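Local coordinates for uncharacterized protein (Staphylococcus aureus subsp. aureus Mu50, PDB 4QPV) that is of unknown function but belongs to the DUF1672 family, whose fold repeats a kinked helix followed by three beta strands, at residues A[54-59]-A[65-70]; A[82-87]-A[91-96]; A[242-247]-A[260-265]. One frame throughout, in Å; residues are numbered along the deposited sequence.

Contact 1. Residues A[54-59]-A[65-70]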
ATOM      1  N   ARG A  54     -13.746  10.514 -11.751  1.00 24.04           N
ATOM      2  CA  ARG A  54     -12.619  10.621 -12.704  1.00 24.43           C
ATOM      3  C   ARG A  54     -11.429   9.745 -12.256  1.00 26.46           C
ATOM      4  O   ARG A  54     -10.776   9.124 -13.099  1.00 26.79           O
ATOM      5  CB  ARG A  54     -12.181  12.085 -12.915  1.00 26.01           C
ATOM      6  CG  ARG A  54     -13.261  12.955 -13.609  1.00 26.19           C
ATOM      7  CD  ARG A  54     -13.375  12.622 -15.092  1.00 30.23           C
ATOM      8  NE  ARG A  54     -12.511  13.474 -15.908  1.00 26.87           N
ATOM      9  CZ  ARG A  54     -12.143  13.203 -17.158  1.00 35.49           C
ATOM     10  NH1 ARG A  54     -12.495  12.059 -17.730  1.00 29.35           N
ATOM     11  NH2 ARG A  54     -11.417  14.072 -17.842  1.00 27.55           N
ATOM     12  N   GLY A  55     -11.167   9.689 -10.955  1.00 23.44           N
ATOM     13  CA  GLY A  55     -10.108   8.833 -10.408  1.00 23.55           C
ATOM     14  C   GLY A  55     -10.379   7.366 -10.680  1.00 29.41           C
ATOM     15  O   GLY A  55      -9.510   6.645 -11.176  1.00 29.05           O
ATOM     16  N   GLU A  56     -11.627   6.936 -10.460  1.00 27.60           N
ATOM     17  CA  GLU A  56     -12.042   5.554 -10.749  1.00 27.65           C
ATOM     18  C   GLU A  56     -11.911   5.276 -12.253  1.00 29.05           C
ATOM     19  O   GLU A  56     -11.360   4.239 -12.651  1.00 27.16           O
ATOM     20  CB  GLU A  56     -13.476   5.321 -10.243  1.00 28.07           C
ATOM     21  CG  GLU A  56     -13.523   5.286  -8.712  1.00 28.47           C
ATOM     22  CD  GLU A  56     -14.881   5.540  -8.077  1.00 37.92           C
ATOM     23  OE1 GLU A  56     -15.885   5.679  -8.816  1.00 31.94           O
ATOM     24  OE2 GLU A  56     -14.936   5.621  -6.829  1.00 28.64           O
ATOM     25  N   GLN A  57     -12.343   6.243 -13.091  1.00 25.33           N
ATOM     26  CA  GLN A  57     -12.233   6.110 -14.546  1.00 25.48           C
ATOM     27  C   GLN A  57     -10.770   5.915 -14.957  1.00 30.56           C
ATOM     28  O   GLN A  57     -10.503   5.109 -15.848  1.00 29.97           O
ATOM     29  CB  GLN A  57     -12.816   7.348 -15.259  1.00 25.57           C
ATOM     30  CG  GLN A  57     -12.777   7.265 -16.799  1.00 30.77           C
ATOM     31  CD  GLN A  57     -13.182   8.565 -17.447  1.00 38.78           C
ATOM     32  OE1 GLN A  57     -13.432   9.570 -16.774  1.00 30.63           O
ATOM     33  NE2 GLN A  57     -13.313   8.571 -18.772  1.00 39.60           N
ATOM     34  N   PHE A  58      -9.842   6.701 -14.355  1.00 27.97           N
ATOM     35  CA  PHE A  58      -8.416   6.605 -14.680  1.00 27.52           C
ATOM     36  C   PHE A  58      -7.898   5.155 -14.522  1.00 29.26           C
ATOM     37  O   PHE A  58      -7.201   4.647 -15.406  1.00 29.17           O
ATOM     38  CB  PHE A  58      -7.583   7.552 -13.800  1.00 28.44           C
ATOM     39  CG  PHE A  58      -6.106   7.555 -14.137  1.00 29.52           C
ATOM     40  CD1 PHE A  58      -5.239   6.634 -13.553  1.00 31.79           C
ATOM     41  CD2 PHE A  58      -5.573   8.510 -14.999  1.00 31.51           C
ATOM     42  CE1 PHE A  58      -3.871   6.631 -13.874  1.00 32.94           C
ATOM     43  CE2 PHE A  58      -4.211   8.511 -15.318  1.00 34.50           C
ATOM     44  CZ  PHE A  58      -3.366   7.572 -14.753  1.00 32.60           C
ATOM     45  N   PHE A  59      -8.226   4.515 -13.409  1.00 25.88           N
ATOM     46  CA  PHE A  59      -7.757   3.153 -13.122  1.00 25.62           C
ATOM     47  C   PHE A  59      -8.400   2.138 -14.046  1.00 32.01           C
ATOM     48  O   PHE A  59      -7.741   1.157 -14.400  1.00 33.30           O
ATOM     49  CB  PHE A  59      -7.979   2.792 -11.650  1.00 25.47           C
ATOM     50  CG  PHE A  59      -6.894   3.365 -10.774  1.00 25.43           C
ATOM     51  CD1 PHE A  59      -6.969   4.679 -10.317  1.00 27.02           C
ATOM     52  CD2 PHE A  59      -5.754   2.619 -10.470  1.00 26.62           C
ATOM     53  CE1 PHE A  59      -5.931   5.231  -9.549  1.00 27.33           C
ATOM     54  CE2 PHE A  59      -4.707   3.180  -9.733  1.00 27.86           C
ATOM     55  CZ  PHE A  59      -4.802   4.480  -9.279  1.00 26.32           C
ATOM     56  N   LEU A  65      -8.923  -2.161 -14.250  1.00 29.84           N
ATOM     57  CA  LEU A  65      -9.371  -2.554 -12.918  1.00 28.94           C
ATOM     58  C   LEU A  65     -10.447  -1.638 -12.361  1.00 32.77           C
ATOM     59  O   LEU A  65     -10.406  -0.416 -12.562  1.00 31.56           O
ATOM     60  CB  LEU A  65      -8.185  -2.570 -11.949  1.00 27.91           C
ATOM     61  CG  LEU A  65      -7.152  -3.683 -12.208  1.00 32.53           C
ATOM     62  CD1 LEU A  65      -5.830  -3.360 -11.519  1.00 32.47           C
ATOM     63  CD2 LEU A  65      -7.687  -5.058 -11.768  1.00 33.30           C
ATOM     64  N   LYS A  66     -11.385  -2.235 -11.625  1.00 29.67           N
ATOM     65  CA  LYS A  66     -12.458  -1.526 -10.940  1.00 29.30           C
ATOM     66  C   LYS A  66     -11.959  -1.124  -9.546  1.00 29.33           C
ATOM     67  O   LYS A  66     -11.588  -1.979  -8.741  1.00 29.05           O
ATOM     68  CB  LYS A  66     -13.722  -2.412 -10.858  1.00 33.50           C
ATOM     69  CG  LYS A  66     -14.991  -1.651 -10.462  1.00 53.96           C
ATOM     70  CD  LYS A  66     -16.123  -2.570  -9.969  1.00 69.02           C
ATOM     71  CE  LYS A  66     -16.803  -3.360 -11.069  1.00 90.66           C
ATOM     72  NZ  LYS A  66     -17.760  -4.363 -10.527  1.00104.83           N
ATOM     73  N   VAL A  67     -11.898   0.187  -9.280  1.00 24.20           N
ATOM     74  CA  VAL A  67     -11.424   0.691  -7.981  1.00 23.48           C
ATOM     75  C   VAL A  67     -12.525   1.569  -7.389  1.00 27.03           C
ATOM     76  O   VAL A  67     -13.453   1.971  -8.107  1.00 26.33           O
ATOM     77  CB  VAL A  67     -10.044   1.451  -8.059  1.00 26.10           C
ATOM     78  CG1 VAL A  67      -9.003   0.614  -8.786  1.00 26.35           C
ATOM     79  CG2 VAL A  67     -10.190   2.827  -8.746  1.00 26.08           C
ATOM     80  N   LYS A  68     -12.403   1.873  -6.105  1.00 25.21           N
ATOM     81  CA  LYS A  68     -13.321   2.750  -5.380  1.00 26.01           C
ATOM     82  C   LYS A  68     -12.519   3.871  -4.682  1.00 27.46           C
ATOM     83  O   LYS A  68     -11.595   3.578  -3.928  1.00 24.18           O
ATOM     84  CB  LYS A  68     -14.137   1.929  -4.352  1.00 28.65           C
ATOM     85  CG  LYS A  68     -15.218   2.723  -3.622  1.00 45.03           C
ATOM     86  CD  LYS A  68     -16.510   2.809  -4.433  1.00 58.01           C
ATOM     87  CE  LYS A  68     -17.590   3.594  -3.729  1.00 66.42           C
ATOM     88  NZ  LYS A  68     -18.666   4.000  -4.677  1.00 72.85           N
ATOM     89  N   ALA A  69     -12.903   5.147  -4.909  1.00 25.55           N
ATOM     90  CA  ALA A  69     -12.240   6.267  -4.231  1.00 24.64           C
ATOM     91  C   ALA A  69     -12.442   6.167  -2.707  1.00 27.36           C
ATOM     92  O   ALA A  69     -13.538   5.854  -2.242  1.00 25.24           O
ATOM     93  CB  ALA A  69     -12.797   7.599  -4.737  1.00 25.81           C
ATOM     94  N   THR A  70     -11.384   6.399  -1.947  1.00 23.68           N
ATOM     95  CA  THR A  70     -11.463   6.385  -0.482  1.00 23.74           C
ATOM     96  C   THR A  70     -11.232   7.774   0.092  1.00 26.89           C
ATOM     97  O   THR A  70     -11.581   8.025   1.239  1.00 25.01           O
ATOM     98  CB  THR A  70     -10.419   5.426   0.108  1.00 25.42           C
ATOM     99  OG1 THR A  70      -9.131   5.911  -0.263  1.00 24.92           O
ATOM    100  CG2 THR A  70     -10.618   3.990  -0.344  1.00 23.04           C
TER
HETATM  101  O   HOH W   1     -11.866   1.732 -11.886  1.00 26.64           O
HETATM  102  O   HOH W   2     -16.971   6.444  -5.398  1.00 36.63           O
HETATM  103  O   HOH W   3     -17.670   3.835  -7.674  1.00 59.08           O
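Glu56 reaches from helix 48-63 to the backbone of the strand that follows it: its OE2 accepts the N-H of Ala69 at 2.8 Å between OE2 and N, nearly straight at 176°. The oxygen uses its anti lone pair, the one turned away from OE1. The chain extends beyond Glu56 CG, which itself passes 3.4 Å from Val67 O, and this outstretched shape brings the carboxylate to the strand.

Water carries the rest of the polar contact. One molecule gives its hydrogens to Glu56 O and Leu65 O and accepts from Val67 N, tying the helix backbone to that of 65-67. Two others link the carboxylate to Lys68, one through each oxygen; Lys68 NZ stands 4.6 Å from Glu56 OE2, so the pair is bridged by solvent and probably feels its opposite charges.

The apolar part is Val67 against Phe59. Both Val67 methyls touch Phe59 CB, Val67 CG2 at 3.7 Å, and the two side chains cross at about a right angle.

The two short segments run roughly antiparallel, at 146°. Beyond them, Phe59 continues onto Val83 and Ala94 of the sheet and Val125 of helix 116-133, while Val67 also packs on Val83 and Cys85.

Contact 2. Residues A[82-87]-A[91-96]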
ATOM      1  N   PHE A  82      -7.295   9.011  -3.662  1.00 21.56           N
ATOM      2  CA  PHE A  82      -6.799   7.759  -3.092  1.00 20.32           C
ATOM      3  C   PHE A  82      -7.864   6.738  -3.457  1.00 24.44           C
ATOM      4  O   PHE A  82      -9.055   7.066  -3.380  1.00 22.66           O
ATOM      5  CB  PHE A  82      -6.623   7.898  -1.577  1.00 21.31           C
ATOM      6  CG  PHE A  82      -5.406   8.700  -1.197  1.00 22.08           C
ATOM      7  CD1 PHE A  82      -5.380  10.088  -1.370  1.00 24.13           C
ATOM      8  CD2 PHE A  82      -4.282   8.077  -0.666  1.00 23.02           C
ATOM      9  CE1 PHE A  82      -4.240  10.825  -1.042  1.00 25.43           C
ATOM     10  CE2 PHE A  82      -3.141   8.819  -0.338  1.00 24.52           C
ATOM     11  CZ  PHE A  82      -3.131  10.183  -0.523  1.00 24.16           C
ATOM     12  N   VAL A  83      -7.452   5.549  -3.902  1.00 22.82           N
ATOM     13  CA  VAL A  83      -8.379   4.505  -4.319  1.00 22.17           C
ATOM     14  C   VAL A  83      -8.019   3.167  -3.655  1.00 26.61           C
ATOM     15  O   VAL A  83      -6.863   2.931  -3.318  1.00 25.67           O
ATOM     16  CB  VAL A  83      -8.457   4.344  -5.871  1.00 24.72           C
ATOM     17  CG1 VAL A  83      -8.892   5.641  -6.572  1.00 23.88           C
ATOM     18  CG2 VAL A  83      -7.134   3.810  -6.460  1.00 24.70           C
ATOM     19  N   HIS A  84      -9.018   2.303  -3.495  1.00 24.65           N
ATOM     20  CA  HIS A  84      -8.835   0.938  -3.036  1.00 23.72           C
ATOM     21  C   HIS A  84      -9.353   0.021  -4.126  1.00 26.51           C
ATOM     22  O   HIS A  84     -10.429   0.248  -4.693  1.00 25.27           O
ATOM     23  CB  HIS A  84      -9.526   0.649  -1.683  1.00 24.52           C
ATOM     24  CG  HIS A  84      -9.332  -0.770  -1.209  1.00 27.17           C
ATOM     25  ND1 HIS A  84      -8.106  -1.215  -0.744  1.00 28.90           N
ATOM     26  CD2 HIS A  84     -10.218  -1.800  -1.157  1.00 29.07           C
ATOM     27  CE1 HIS A  84      -8.282  -2.487  -0.405  1.00 28.29           C
ATOM     28  NE2 HIS A  84      -9.533  -2.884  -0.626  1.00 28.87           N
ATOM     29  N   CYS A  85      -8.570  -0.996  -4.436  1.00 23.59           N
ATOM     30  CA  CYS A  85      -8.916  -2.003  -5.418  1.00 23.78           C
ATOM     31  C   CYS A  85      -9.056  -3.342  -4.721  1.00 27.18           C
ATOM     32  O   CYS A  85      -8.216  -3.695  -3.893  1.00 25.36           O
ATOM     33  CB  CYS A  85      -7.856  -2.074  -6.513  1.00 24.61           C
ATOM     34  SG  CYS A  85      -8.234  -3.267  -7.831  1.00 29.72           S
ATOM     35  N   ASP A  86     -10.128  -4.076  -5.059  1.00 26.91           N
ATOM     36  CA  ASP A  86     -10.358  -5.457  -4.623  1.00 27.98           C
ATOM     37  C   ASP A  86     -11.166  -6.065  -5.760  1.00 33.10           C
ATOM     38  O   ASP A  86     -12.387  -6.181  -5.685  1.00 32.14           O
ATOM     39  CB  ASP A  86     -11.009  -5.569  -3.228  1.00 28.61           C
ATOM     40  CG  ASP A  86     -11.067  -7.002  -2.683  1.00 34.78           C
ATOM     41  OD1 ASP A  86     -10.856  -7.951  -3.471  1.00 30.29           O
ATOM     42  OD2 ASP A  86     -11.284  -7.166  -1.458  1.00 40.09           O
ATOM     43  N   ASP A  87     -10.461  -6.374  -6.850  1.00 29.34           N
ATOM     44  CA  ASP A  87     -11.064  -6.807  -8.107  1.00 29.79           C
ATOM     45  C   ASP A  87     -10.367  -8.057  -8.602  1.00 32.65           C
ATOM     46  O   ASP A  87      -9.165  -8.010  -8.869  1.00 31.26           O
ATOM     47  CB  ASP A  87     -10.929  -5.652  -9.121  1.00 30.15           C
ATOM     48  CG  ASP A  87     -11.655  -5.858 -10.441  1.00 38.38           C
ATOM     49  OD1 ASP A  87     -12.444  -6.835 -10.546  1.00 40.75           O
ATOM     50  OD2 ASP A  87     -11.454  -5.033 -11.363  1.00 34.47           O
ATOM     51  N   VAL A  91      -5.683  -6.776  -4.930  1.00 24.59           N
ATOM     52  CA  VAL A  91      -5.963  -5.853  -3.830  1.00 23.64           C
ATOM     53  C   VAL A  91      -4.817  -4.871  -3.614  1.00 25.14           C
ATOM     54  O   VAL A  91      -3.677  -5.277  -3.399  1.00 25.05           O
ATOM     55  CB  VAL A  91      -6.287  -6.616  -2.509  1.00 26.41           C
ATOM     56  CG1 VAL A  91      -6.623  -5.643  -1.361  1.00 24.41           C
ATOM     57  CG2 VAL A  91      -7.409  -7.651  -2.716  1.00 27.66           C
ATOM     58  N   PHE A  92      -5.133  -3.565  -3.650  1.00 23.39           N
ATOM     59  CA  PHE A  92      -4.143  -2.511  -3.390  1.00 22.53           C
ATOM     60  C   PHE A  92      -4.839  -1.197  -3.113  1.00 25.61           C
ATOM     61  O   PHE A  92      -6.039  -1.045  -3.375  1.00 25.25           O
ATOM     62  CB  PHE A  92      -3.156  -2.322  -4.593  1.00 23.62           C
ATOM     63  CG  PHE A  92      -3.792  -1.864  -5.901  1.00 25.09           C
ATOM     64  CD1 PHE A  92      -4.064  -0.516  -6.132  1.00 27.14           C
ATOM     65  CD2 PHE A  92      -4.180  -2.790  -6.866  1.00 26.98           C
ATOM     66  CE1 PHE A  92      -4.698  -0.102  -7.318  1.00 27.69           C
ATOM     67  CE2 PHE A  92      -4.760  -2.375  -8.076  1.00 30.43           C
ATOM     68  CZ  PHE A  92      -5.013  -1.032  -8.296  1.00 28.37           C
ATOM     69  N   ASN A  93      -4.046  -0.268  -2.584  1.00 23.00           N
ATOM     70  CA  ASN A  93      -4.411   1.135  -2.410  0.50 21.95           C
ATOM     71  C   ASN A  93      -3.416   1.945  -3.199  1.00 24.62           C
ATOM     72  O   ASN A  93      -2.229   1.600  -3.237  1.00 23.30           O
ATOM     73  CB  ASN A  93      -4.456   1.558  -0.957  0.50 24.46           C
ATOM     74  CG  ASN A  93      -5.725   1.111  -0.290  0.50 34.68           C
ATOM     75  OD1 ASN A  93      -5.979  -0.089  -0.136  0.50 27.92           O
ATOM     76  ND2 ASN A  93      -6.570   2.061   0.065  0.50 25.14           N
ATOM     77  N   ALA A  94      -3.897   2.982  -3.875  1.00 21.78           N
ATOM     78  CA  ALA A  94      -3.041   3.820  -4.705  1.00 22.53           C
ATOM     79  C   ALA A  94      -3.613   5.207  -4.739  1.00 24.93           C
ATOM     80  O   ALA A  94      -4.712   5.422  -4.222  1.00 22.41           O
ATOM     81  CB  ALA A  94      -2.990   3.235  -6.125  1.00 24.41           C
ATOM     82  N   SER A  95      -2.883   6.157  -5.333  1.00 24.09           N
ATOM     83  CA  SER A  95      -3.405   7.513  -5.506  1.00 23.81           C
ATOM     84  C   SER A  95      -2.940   8.081  -6.819  1.00 28.57           C
ATOM     85  O   SER A  95      -1.895   7.676  -7.362  1.00 29.05           O
ATOM     86  CB  SER A  95      -3.031   8.427  -4.339  1.00 26.01           C
ATOM     87  OG  SER A  95      -1.684   8.861  -4.430  1.00 27.73           O
ATOM     88  N   ILE A  96      -3.723   9.032  -7.337  1.00 24.61           N
ATOM     89  CA  ILE A  96      -3.424   9.688  -8.598  0.50 24.79           C
ATOM     90  C   ILE A  96      -3.632  11.197  -8.443  1.00 28.55           C
ATOM     91  O   ILE A  96      -4.705  11.590  -7.971  1.00 27.43           O
ATOM     92  CB  ILE A  96      -4.264   9.090  -9.777  0.50 27.89           C
ATOM     93  CG1 ILE A  96      -3.916   9.730 -11.138  0.50 29.14           C
ATOM     94  CG2 ILE A  96      -5.782   9.107  -9.521  0.50 27.65           C
ATOM     95  CD1 ILE A  96      -2.564   9.334 -11.727  0.50 34.29           C
TER
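Four backbone hydrogen bonds join Val83 to Ala94 and Cys85 to Phe92, two in each pair. The shortest runs from Cys85 N to Phe92 O at 2.7 Å, with the donor nearly in line with the C=O bond; Val83 N meets Ala94 O in much the same way at 2.8 Å. The return bonds are longer, and in the one from Phe92 N to Cys85 O, at 3.1 Å, the donor is tilted 27° from the carbonyl plane. Between and beyond these pairs the CA hydrogens lean on the same carbonyls, as where Val91 CA lies 3.1 Å from Cys85 O.

This is the regular pairing of an antiparallel beta hairpin, strands 78-87 and 90-98, in the three-stranded sheet whose other edge strand is 67-75. Phe82, His84 and Asp86 share one face with Val91, Asn93 and Ser95; Val83, Cys85, Phe92 and Ala94 occupy the other.

On that second face the Phe92 ring is drawn back across the neighbouring strand, its CG lying between backbone N and carbonyl carbon (chi1 63°). Cys85 CB sits over one face of it, 3.5 Å from the ring centroid, and SG approaches obliquely in a sulfur-aromatic contact. Val125 of helix 116-133 also packs on Phe92.

On the first face Ser95 CB rests over the centre of the Phe82 ring, a CH-pi contact of 3.8 Å to the centroid, while Ser95 OG bonds to Glu80 and Asn167. Farther along, the CG2 methyl of Val91 lies alongside the Asp86 carboxylate, 3.5 Å from OD1.

Contact 3. Residues A[242-247]-A[260-265]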
ATOM      1  N   ILE A 242      13.693  -9.774  17.838  1.00 25.05           N
ATOM      2  CA  ILE A 242      14.511 -10.923  17.447  1.00 26.50           C
ATOM      3  C   ILE A 242      13.721 -12.190  17.763  1.00 28.02           C
ATOM      4  O   ILE A 242      13.656 -13.089  16.938  1.00 28.35           O
ATOM      5  CB  ILE A 242      15.895 -10.913  18.163  1.00 30.56           C
ATOM      6  CG1 ILE A 242      16.818  -9.824  17.548  1.00 31.48           C
ATOM      7  CG2 ILE A 242      16.569 -12.315  18.131  1.00 31.45           C
ATOM      8  CD1 ILE A 242      18.078  -9.497  18.454  1.00 34.25           C
ATOM      9  N   ASP A 243      13.085 -12.225  18.940  1.00 25.44           N
ATOM     10  CA  ASP A 243      12.323 -13.399  19.360  1.00 26.25           C
ATOM     11  C   ASP A 243      11.093 -13.605  18.478  1.00 29.72           C
ATOM     12  O   ASP A 243      10.849 -14.727  18.046  1.00 30.62           O
ATOM     13  CB  ASP A 243      11.936 -13.308  20.839  1.00 27.53           C
ATOM     14  CG  ASP A 243      11.292 -14.585  21.332  1.00 31.44           C
ATOM     15  OD1 ASP A 243      11.966 -15.644  21.292  1.00 31.86           O
ATOM     16  OD2 ASP A 243      10.119 -14.524  21.771  1.00 33.68           O
ATOM     17  N   PHE A 244      10.359 -12.532  18.156  1.00 27.01           N
ATOM     18  CA  PHE A 244       9.216 -12.644  17.276  1.00 25.81           C
ATOM     19  C   PHE A 244       9.681 -13.130  15.879  1.00 28.41           C
ATOM     20  O   PHE A 244       9.022 -13.996  15.324  1.00 28.15           O
ATOM     21  CB  PHE A 244       8.449 -11.306  17.206  1.00 26.04           C
ATOM     22  CG  PHE A 244       7.133 -11.316  16.445  1.00 25.40           C
ATOM     23  CD1 PHE A 244       6.390 -12.488  16.315  1.00 27.13           C
ATOM     24  CD2 PHE A 244       6.616 -10.141  15.908  1.00 26.09           C
ATOM     25  CE1 PHE A 244       5.163 -12.489  15.644  1.00 27.31           C
ATOM     26  CE2 PHE A 244       5.391 -10.140  15.232  1.00 28.80           C
ATOM     27  CZ  PHE A 244       4.672 -11.312  15.107  1.00 27.52           C
ATOM     28  N   SER A 245      10.834 -12.640  15.346  1.00 27.52           N
ATOM     29  CA  SER A 245      11.351 -13.131  14.049  1.00 28.35           C
ATOM     30  C   SER A 245      11.587 -14.648  14.112  1.00 31.30           C
ATOM     31  O   SER A 245      11.208 -15.375  13.185  1.00 31.67           O
ATOM     32  CB  SER A 245      12.651 -12.432  13.670  1.00 32.06           C
ATOM     33  OG  SER A 245      13.181 -13.012  12.490  1.00 39.01           O
ATOM     34  N   GLU A 246      12.177 -15.128  15.217  1.00 26.66           N
ATOM     35  CA  GLU A 246      12.419 -16.563  15.393  1.00 26.74           C
ATOM     36  C   GLU A 246      11.103 -17.352  15.394  1.00 32.62           C
ATOM     37  O   GLU A 246      11.028 -18.393  14.749  1.00 34.63           O
ATOM     38  CB  GLU A 246      13.236 -16.845  16.670  1.00 27.97           C
ATOM     39  CG  GLU A 246      14.663 -16.315  16.551  1.00 34.56           C
ATOM     40  CD  GLU A 246      15.446 -16.776  15.330  1.00 41.44           C
ATOM     41  OE1 GLU A 246      15.519 -18.002  15.094  1.00 35.10           O
ATOM     42  OE2 GLU A 246      15.958 -15.909  14.589  1.00 42.18           O
ATOM     43  N   VAL A 247      10.062 -16.826  16.055  1.00 29.57           N
ATOM     44  CA  VAL A 247       8.726 -17.438  16.075  1.00 29.12           C
ATOM     45  C   VAL A 247       8.172 -17.523  14.616  1.00 31.85           C
ATOM     46  O   VAL A 247       7.760 -18.600  14.172  1.00 31.23           O
ATOM     47  CB  VAL A 247       7.777 -16.664  17.031  1.00 31.32           C
ATOM     48  CG1 VAL A 247       6.303 -17.067  16.839  1.00 30.57           C
ATOM     49  CG2 VAL A 247       8.208 -16.847  18.480  1.00 31.52           C
ATOM     50  N   VAL A 260      10.698 -10.966   3.745  1.00 31.25           N
ATOM     51  CA  VAL A 260       9.835 -10.529   4.847  1.00 28.65           C
ATOM     52  C   VAL A 260      10.715  -9.885   5.918  1.00 31.54           C
ATOM     53  O   VAL A 260      11.688 -10.482   6.364  1.00 30.90           O
ATOM     54  CB  VAL A 260       8.935 -11.670   5.410  1.00 32.23           C
ATOM     55  CG1 VAL A 260       8.065 -11.177   6.579  1.00 30.87           C
ATOM     56  CG2 VAL A 260       8.049 -12.272   4.306  1.00 31.76           C
ATOM     57  N   SER A 261      10.333  -8.676   6.339  1.00 29.64           N
ATOM     58  CA  SER A 261      11.080  -7.875   7.310  1.00 30.09           C
ATOM     59  C   SER A 261      10.147  -7.340   8.399  1.00 30.94           C
ATOM     60  O   SER A 261       9.070  -6.802   8.116  1.00 30.17           O
ATOM     61  CB  SER A 261      11.775  -6.724   6.572  1.00 36.98           C
ATOM     62  OG  SER A 261      12.419  -5.799   7.431  1.00 52.18           O
ATOM     63  N   LEU A 262      10.596  -7.449   9.642  1.00 27.56           N
ATOM     64  CA  LEU A 262       9.853  -6.979  10.788  1.00 27.10           C
ATOM     65  C   LEU A 262      10.336  -5.580  11.170  1.00 29.91           C
ATOM     66  O   LEU A 262      11.533  -5.379  11.391  1.00 30.46           O
ATOM     67  CB  LEU A 262      10.138  -8.002  11.912  1.00 28.47           C
ATOM     68  CG  LEU A 262       9.195  -8.191  13.079  1.00 34.05           C
ATOM     69  CD1 LEU A 262       7.742  -8.500  12.629  1.00 33.48           C
ATOM     70  CD2 LEU A 262       9.715  -9.307  13.980  1.00 32.73           C
ATOM     71  N   GLN A 263       9.413  -4.601  11.208  1.00 26.02           N
ATOM     72  CA  GLN A 263       9.687  -3.245  11.671  1.00 25.36           C
ATOM     73  C   GLN A 263       8.705  -2.885  12.762  1.00 27.55           C
ATOM     74  O   GLN A 263       7.516  -3.204  12.662  1.00 25.08           O
ATOM     75  CB  GLN A 263       9.641  -2.177  10.567  1.00 26.48           C
ATOM     76  CG  GLN A 263      10.802  -2.250   9.566  1.00 33.60           C
ATOM     77  CD  GLN A 263      10.837  -1.040   8.644  1.00 46.94           C
ATOM     78  OE1 GLN A 263       9.932  -0.217   8.607  1.00 48.11           O
ATOM     79  NE2 GLN A 263      11.873  -0.920   7.848  1.00 40.52           N
ATOM     80  N   ILE A 264       9.211  -2.202  13.799  1.00 25.37           N
ATOM     81  CA  ILE A 264       8.431  -1.695  14.924  1.00 24.23           C
ATOM     82  C   ILE A 264       8.965  -0.307  15.290  1.00 27.23           C
ATOM     83  O   ILE A 264      10.166  -0.054  15.200  1.00 25.76           O
ATOM     84  CB  ILE A 264       8.378  -2.657  16.157  1.00 26.81           C
ATOM     85  CG1 ILE A 264       7.213  -2.241  17.126  1.00 25.89           C
ATOM     86  CG2 ILE A 264       9.756  -2.737  16.872  1.00 27.91           C
ATOM     87  CD1 ILE A 264       6.785  -3.252  18.226  1.00 25.63           C
ATOM     88  N   SER A 265       8.061   0.576  15.699  1.00 25.99           N
ATOM     89  CA  SER A 265       8.399   1.935  16.127  1.00 26.18           C
ATOM     90  C   SER A 265       7.635   2.293  17.414  1.00 30.02           C
ATOM     91  O   SER A 265       6.921   1.449  17.964  1.00 29.23           O
ATOM     92  CB  SER A 265       8.073   2.924  15.013  1.00 27.50           C
ATOM     93  OG  SER A 265       6.675   2.916  14.736  1.00 32.99           O
TER
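A beta-alpha-beta unit, strand 220-227, helix 234-249 and strand 259-265, is closed here by the helix lying against the second of its two parallel strands. The contact is small and rests mainly on Leu262, which points from the strand toward the helix and puts both of its methyls to use.

Phe244 comes to meet it, CG anti to the backbone N (chi1 -173°), a setting that sends the ring out from the helix toward the strand. The two side chains cross at about a right angle. Ring atom CD2 of Phe244 meets both leucine methyls: Phe244 CD2 is 3.7 Å from Leu262 CD2 and 3.8 Å from Leu262 CD1. A ring atom farther out, Phe244 CE2, still lies 3.9 Å from Leu262 CD1, so Leu262 CD1 continues outward along the ring, while Leu262 CD2 stays near its root.

Around this pair, Met241 and Leu248 of the same helix also pack on Leu262, and Tyr152 stacks on the Phe244 ring. Ser245 turns its hydroxyl to Gly285 O, and thereby bonds the helix to the end of strand 282-285, the antiparallel neighbour of strand 259-265. Toward Leu262, Ser245 offers its backbone and CB: the CD2 methyl of Leu262 stops 3.8 Å from Ser245 N and 4.3 Å from Ser245 CB.

In the fold
Contacts 1 and 2 belong to one helix-and-sheet layer: strand 67-75 of contact 1 pairs with strand 78-87 of contact 2, and their centres are 8 Å apart. Thr70 N donates to Phe82 O across the two strands at 2.8 Å, Lys66 N donates to Asp87 OD2 at the same distance, and Phe58 CZ packs 3.6 Å from Ile96 CD1. Contact 3 belongs to a different, mixed sheet. Its centre lies about 35 Å from that of contact 1, on the opposite side of the chain's centre, and about 27 Å from that of contact 2; even the nearest atoms of contacts 2 and 3 stay about 16 Å apart.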